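Local coordinates for bacillaene synthase dehydratase PksH (Bacillus subtilis, PDB 3HP0), which dehydrates the carrier-tethered (S)-3-hydroxy-3-methylglutaryl group to a 3-methylglutaconyl group during synthesis of the antibiotic bacillaene, at residues Leu92-Gln97 against Gly117-Asp123; Thr52-Glu57 against Tyr101-His106. One frame throughout, in Å; residues are numbered along the deposited sequence.

Contact 1 of 2, residues Leu92-Gln97 against Gly117-Asp123; sequences LWMKLQ and GFVSATD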
loop_
_atom_site.group_PDB
_atom_site.type_symbol
_atom_site.label_atom_id
_atom_site.label_comp_id
_atom_site.label_asym_id
_atom_site.label_seq_id
_atom_site.Cartn_x
_atom_site.Cartn_y
_atom_site.Cartn_z
ATOM N N LEU A 92 3.351 -1.185 9.157
ATOM C CA LEU A 92 4.067 -1.829 8.063
ATOM C C LEU A 92 4.366 -0.759 7.008
ATOM O O LEU A 92 5.511 -0.601 6.567
ATOM C CB LEU A 92 3.203 -2.924 7.457
ATOM C CG LEU A 92 3.640 -3.565 6.141
ATOM C CD1 LEU A 92 5.064 -4.092 6.241
ATOM C CD2 LEU A 92 2.663 -4.678 5.808
ATOM N N TRP A 93 3.341 -0.010 6.617
ATOM C CA TRP A 93 3.532 1.034 5.625
ATOM C C TRP A 93 4.520 2.065 6.148
ATOM O O TRP A 93 5.287 2.641 5.377
ATOM C CB TRP A 93 2.201 1.700 5.275
ATOM C CG TRP A 93 1.286 0.811 4.469
ATOM C CD1 TRP A 93 1.645 -0.287 3.742
ATOM C CD2 TRP A 93 -0.124 0.968 4.287
ATOM N NE1 TRP A 93 0.546 -0.825 3.118
ATOM C CE2 TRP A 93 -0.554 -0.074 3.435
ATOM C CE3 TRP A 93 -1.069 1.888 4.763
ATOM C CZ2 TRP A 93 -1.893 -0.224 3.047
ATOM C CZ3 TRP A 93 -2.399 1.740 4.381
ATOM C CH2 TRP A 93 -2.798 0.691 3.530
HETATM N N MSE A 94 4.510 2.286 7.463
HETATM C CA MSE A 94 5.438 3.242 8.067
HETATM C C MSE A 94 6.862 2.702 7.993
HETATM O O MSE A 94 7.807 3.444 7.751
HETATM C CB MSE A 94 5.087 3.504 9.529
HETATM C CG MSE A 94 3.815 4.297 9.739
HETATM SE SE MSE A 94 3.806 5.184 11.476
HETATM C CE MSE A 94 4.753 6.797 10.959
ATOM N N LYS A 95 6.998 1.399 8.196
ATOM C CA LYS A 95 8.296 0.735 8.170
ATOM C C LYS A 95 8.922 0.927 6.782
ATOM O O LYS A 95 10.112 1.237 6.657
ATOM C CB LYS A 95 8.113 -0.759 8.461
ATOM C CG LYS A 95 9.296 -1.451 9.113
ATOM C CD LYS A 95 9.432 -1.018 10.567
ATOM C CE LYS A 95 10.161 -2.070 11.405
ATOM N NZ LYS A 95 10.178 -1.731 12.869
ATOM N N LEU A 96 8.110 0.735 5.745
ATOM C CA LEU A 96 8.569 0.900 4.377
ATOM C C LEU A 96 9.198 2.265 4.189
ATOM O O LEU A 96 10.176 2.402 3.460
ATOM C CB LEU A 96 7.402 0.743 3.403
ATOM C CG LEU A 96 7.031 -0.634 2.849
ATOM C CD1 LEU A 96 7.721 -1.761 3.590
ATOM C CD2 LEU A 96 5.529 -0.765 2.922
ATOM N N GLN A 97 8.639 3.279 4.847
ATOM C CA GLN A 97 9.174 4.637 4.740
ATOM C C GLN A 97 10.343 4.905 5.685
ATOM O O GLN A 97 11.114 5.846 5.483
ATOM C CB GLN A 97 8.115 5.671 5.100
ATOM C CG GLN A 97 6.891 5.713 4.269
ATOM C CD GLN A 97 6.181 7.040 4.436
ATOM O OE1 GLN A 97 5.690 7.365 5.523
ATOM N NE2 GLN A 97 6.138 7.825 3.364
ATOM N N GLY A 117 -1.935 2.075 -0.447
ATOM C CA GLY A 117 -1.159 2.306 0.755
ATOM C C GLY A 117 0.281 1.916 0.452
ATOM O O GLY A 117 1.204 2.727 0.580
ATOM N N PHE A 118 0.463 0.670 0.023
ATOM C CA PHE A 118 1.779 0.143 -0.324
ATOM C C PHE A 118 2.568 1.029 -1.296
ATOM O O PHE A 118 3.699 1.407 -1.011
ATOM C CB PHE A 118 1.638 -1.268 -0.919
ATOM C CG PHE A 118 1.380 -2.332 0.105
ATOM C CD1 PHE A 118 2.422 -2.833 0.879
ATOM C CD2 PHE A 118 0.088 -2.824 0.320
ATOM C CE1 PHE A 118 2.190 -3.808 1.857
ATOM C CE2 PHE A 118 -0.156 -3.805 1.304
ATOM C CZ PHE A 118 0.904 -4.292 2.072
ATOM N N VAL A 119 1.974 1.361 -2.438
ATOM C CA VAL A 119 2.654 2.179 -3.436
ATOM C C VAL A 119 3.046 3.566 -2.926
ATOM O O VAL A 119 4.128 4.072 -3.239
ATOM C CB VAL A 119 1.787 2.333 -4.708
ATOM C CG1 VAL A 119 2.448 3.286 -5.673
ATOM C CG2 VAL A 119 1.579 0.963 -5.374
ATOM N N SER A 120 2.164 4.170 -2.140
ATOM C CA SER A 120 2.398 5.496 -1.597
ATOM C C SER A 120 3.507 5.489 -0.562
ATOM O O SER A 120 4.313 6.419 -0.510
ATOM C CB SER A 120 1.128 6.030 -0.928
ATOM O OG SER A 120 0.022 6.013 -1.810
ATOM N N ALA A 121 3.527 4.440 0.260
ATOM C CA ALA A 121 4.500 4.302 1.334
ATOM C C ALA A 121 5.929 4.002 0.896
ATOM O O ALA A 121 6.880 4.462 1.544
ATOM C CB ALA A 121 4.033 3.227 2.304
ATOM N N THR A 122 6.090 3.233 -0.183
ATOM C CA THR A 122 7.419 2.889 -0.644
ATOM C C THR A 122 8.189 4.153 -0.981
ATOM O O THR A 122 7.598 5.165 -1.358
ATOM C CB THR A 122 7.379 1.920 -1.873
ATOM O OG1 THR A 122 6.713 2.530 -2.994
ATOM C CG2 THR A 122 6.647 0.626 -1.487
ATOM N N ASP A 123 9.505 4.103 -0.805
ATOM C CA ASP A 123 10.372 5.244 -1.094
ATOM C C ASP A 123 10.312 5.609 -2.573
ATOM O O ASP A 123 10.452 6.776 -2.934
ATOM C CB ASP A 123 11.825 4.918 -0.759
ATOM C CG ASP A 123 12.059 4.722 0.723
ATOM O OD1 ASP A 123 11.794 5.668 1.500
ATOM O OD2 ASP A 123 12.521 3.626 1.106
#

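Contact 2 of 2, residues Thr52-Glu57 against Tyr101-His106; sequences TVVVLE and YVTISH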
loop_
_atom_site.group_PDB
_atom_site.type_symbol
_atom_site.label_atom_id
_atom_site.label_comp_id
_atom_site.label_asym_id
_atom_site.label_seq_id
_atom_site.Cartn_x
_atom_site.Cartn_y
_atom_site.Cartn_z
ATOM N N THR A 52 20.014 -3.723 0.934
ATOM C CA THR A 52 19.838 -2.275 0.869
ATOM C C THR A 52 18.582 -1.878 0.113
ATOM O O THR A 52 18.183 -0.712 0.146
ATOM C CB THR A 52 21.021 -1.585 0.158
ATOM O OG1 THR A 52 21.082 -2.024 -1.207
ATOM C CG2 THR A 52 22.312 -1.910 0.848
ATOM N N VAL A 53 17.969 -2.829 -0.584
ATOM C CA VAL A 53 16.760 -2.516 -1.336
ATOM C C VAL A 53 15.707 -3.597 -1.190
ATOM O O VAL A 53 16.028 -4.776 -1.198
ATOM C CB VAL A 53 17.043 -2.326 -2.868
ATOM C CG1 VAL A 53 15.754 -1.938 -3.600
ATOM C CG2 VAL A 53 18.101 -1.258 -3.089
ATOM N N VAL A 54 14.446 -3.184 -1.056
ATOM C CA VAL A 54 13.334 -4.121 -0.953
ATOM C C VAL A 54 12.344 -3.779 -2.061
ATOM O O VAL A 54 11.882 -2.636 -2.155
ATOM C CB VAL A 54 12.598 -4.009 0.398
ATOM C CG1 VAL A 54 11.470 -5.030 0.447
ATOM C CG2 VAL A 54 13.571 -4.213 1.563
ATOM N N VAL A 55 12.025 -4.763 -2.899
ATOM C CA VAL A 55 11.087 -4.562 -3.998
ATOM C C VAL A 55 9.781 -5.305 -3.729
ATOM O O VAL A 55 9.784 -6.446 -3.271
ATOM C CB VAL A 55 11.675 -5.057 -5.341
ATOM C CG1 VAL A 55 10.647 -4.903 -6.445
ATOM C CG2 VAL A 55 12.943 -4.273 -5.679
ATOM N N LEU A 56 8.668 -4.640 -4.007
ATOM C CA LEU A 56 7.351 -5.226 -3.809
ATOM C C LEU A 56 6.737 -5.474 -5.179
ATOM O O LEU A 56 6.821 -4.620 -6.055
ATOM C CB LEU A 56 6.457 -4.271 -3.005
ATOM C CG LEU A 56 6.696 -4.091 -1.495
ATOM C CD1 LEU A 56 8.142 -3.701 -1.218
ATOM C CD2 LEU A 56 5.740 -3.030 -0.959
ATOM N N GLU A 57 6.111 -6.626 -5.379
ATOM C CA GLU A 57 5.530 -6.911 -6.688
ATOM C C GLU A 57 4.610 -8.124 -6.721
ATOM O O GLU A 57 4.063 -8.540 -5.694
ATOM C CB GLU A 57 6.648 -7.127 -7.689
ATOM C CG GLU A 57 7.554 -8.267 -7.288
ATOM C CD GLU A 57 8.604 -8.561 -8.322
ATOM O OE1 GLU A 57 9.065 -9.721 -8.370
ATOM O OE2 GLU A 57 8.979 -7.638 -9.080
ATOM N N TYR A 101 16.689 0.796 4.372
ATOM C CA TYR A 101 16.706 0.289 3.004
ATOM C C TYR A 101 15.745 1.106 2.163
ATOM O O TYR A 101 14.807 1.701 2.677
ATOM C CB TYR A 101 16.313 -1.191 2.951
ATOM C CG TYR A 101 15.228 -1.562 3.929
ATOM C CD1 TYR A 101 13.957 -0.985 3.842
ATOM C CD2 TYR A 101 15.483 -2.453 4.974
ATOM C CE1 TYR A 101 12.970 -1.273 4.767
ATOM C CE2 TYR A 101 14.497 -2.753 5.913
ATOM C CZ TYR A 101 13.239 -2.152 5.803
ATOM O OH TYR A 101 12.272 -2.396 6.752
ATOM N N VAL A 102 16.007 1.145 0.865
ATOM C CA VAL A 102 15.170 1.869 -0.063
ATOM C C VAL A 102 14.082 0.911 -0.511
ATOM O O VAL A 102 14.379 -0.171 -1.027
ATOM C CB VAL A 102 16.013 2.357 -1.261
ATOM C CG1 VAL A 102 15.122 2.914 -2.358
ATOM C CG2 VAL A 102 17.003 3.428 -0.771
ATOM N N THR A 103 12.822 1.282 -0.274
ATOM C CA THR A 103 11.720 0.420 -0.671
ATOM C C THR A 103 11.163 0.887 -2.003
ATOM O O THR A 103 11.108 2.085 -2.276
ATOM C CB THR A 103 10.613 0.371 0.413
ATOM O OG1 THR A 103 10.071 1.676 0.619
ATOM C CG2 THR A 103 11.199 -0.145 1.732
ATOM N N ILE A 104 10.767 -0.075 -2.830
ATOM C CA ILE A 104 10.248 0.210 -4.162
ATOM C C ILE A 104 9.009 -0.586 -4.508
ATOM O O ILE A 104 8.959 -1.791 -4.292
ATOM C CB ILE A 104 11.269 -0.139 -5.282
ATOM C CG1 ILE A 104 12.626 0.491 -4.999
ATOM C CG2 ILE A 104 10.741 0.343 -6.634
ATOM C CD1 ILE A 104 13.655 0.132 -6.043
ATOM N N SER A 105 8.027 0.107 -5.070
ATOM C CA SER A 105 6.797 -0.517 -5.530
ATOM C C SER A 105 6.947 -0.702 -7.030
ATOM O O SER A 105 7.429 0.198 -7.741
ATOM C CB SER A 105 5.587 0.387 -5.291
ATOM O OG SER A 105 5.128 0.283 -3.966
ATOM N N HIS A 106 6.547 -1.869 -7.508
ATOM C CA HIS A 106 6.599 -2.157 -8.931
ATOM C C HIS A 106 5.156 -2.491 -9.266
ATOM O O HIS A 106 4.668 -3.580 -8.964
ATOM C CB HIS A 106 7.530 -3.335 -9.206
ATOM C CG HIS A 106 7.651 -3.673 -10.656
ATOM N ND1 HIS A 106 7.515 -2.729 -11.649
ATOM C CD2 HIS A 106 7.902 -4.846 -11.281
ATOM C CE1 HIS A 106 7.674 -3.306 -12.825
ATOM N NE2 HIS A 106 7.909 -4.590 -12.631
#

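Contact 1 of 2, residues Leu92-Gln97 against Gly117-Asp123
Trp93 turns the NE1 corner of its indole onto the ring of Phe118. NE1 stands 3.3 Å above the centre of that ring. The Trp93 five-membered ring and the Phe118 ring have centroids 4.4 Å apart and planes at 81°. This is a T-shaped (edge-to-face) stack, with Trp93 giving the edge and Phe118 the face. The polar N-H corner therefore sits over the pi cloud. One face of the same indole rests on the backbone of helix 115-121. Gly117, with no side chain, presents CA directly to this face. The CA makes a CH-pi contact over the six-membered ring, 3.5 Å from its centroid. Trp93 CG lies anti to the carbonyl carbon (chi1 -71°), which carries the indole across to Gly117 and Phe118.

Beside the rings, Ala121 CB fits against Trp93, 3.4 Å from Trp93 O and 3.8 Å from Trp93 CB. Leu92 CD2 approaches Phe118 CE1 obliquely, at 4.1 Å. Leu96 CD2 lies near both Phe118 and Ala121. At the C-terminal end Gln97 brings its CG, not its amide, against Ala121 O.

Helices 87-98 and 115-121 of the crotonase fold pack side by side here, in the core of the enoyl-CoA hydratase/isomerase domain. The axes of 92-97 and 117-121 come within 9.0 Å and run at 23° to each other. Helix 34-48 packs on Leu92 and Leu96, and Phe22 meets Phe118. Asp123 OD2 reaches Lys211 in a salt bridge. No hydrogen bond joins 92-97 to 117-123. The buried contact thus depends on aromatic and apolar packing, with the indole N-H facing a ring as its pi partner.

Contact 2 of 2, residues Thr52-Glu57 against Tyr101-His106
Val53 CG1 meets Ile104 CD1 at 3.8 Å, two residues beyond Val102, its partner in register. Val55 CG2 approaches the same methyl more loosely. These residues and Val102 share one face of the sheet, where helix 190-199 covers Val53, Val102 and Ile104. On the other face Val54 CG2 sits over the ring of Tyr101, 4.1 Å from its centroid, in a CH-pi contact. Tyr101 has CG between the backbone N and the carbonyl carbon (chi1 37°), which places one face of the ring against Val54 CG2.

Strands 53-57 and 102-107 are parallel neighbours in the sheet of the crotonase fold. Five backbone hydrogen bonds join the segments, donated in turn from each side. They start with Val102 N to Thr52 O and end with His106 N to Leu56 O (3.1 Å), the most bent at 139°. Beyond this, Glu57 OE2 lies at the edge of the His106 ring, 3.7 Å from CD2. His106 NE2 instead bonds Asp189. The two carboxylates may favour a protonated imidazole, though Glu57 also has a long, weak ion pair with Arg12. The strand pairing itself rests on backbone bonds and apolar side chains.

Contacts 1 and 2 touch, with centres about 10 Å apart. A short linker joins helix 87-98 to strand 102-107, and the segments of the two contacts alternate along the chain. The loop that follows helix 115-121 is tied to that strand. Asp123 OD2 lies 2.7 Å from Thr103 N, and Thr122 OG1 lies 2.9 Å from Ser105 OG, both probable hydrogen bonds. Thr103 OG1 also bonds Leu96 O, so Thr103 meets both sides of contact 1. Contact 1 is nearer the active site. The side chain of Trp93 is about 10 Å from that of Glu137, and that of Phe118 about 12 Å from that of Asp68. Contact 2 belongs to the sheet, away from these catalytic residues.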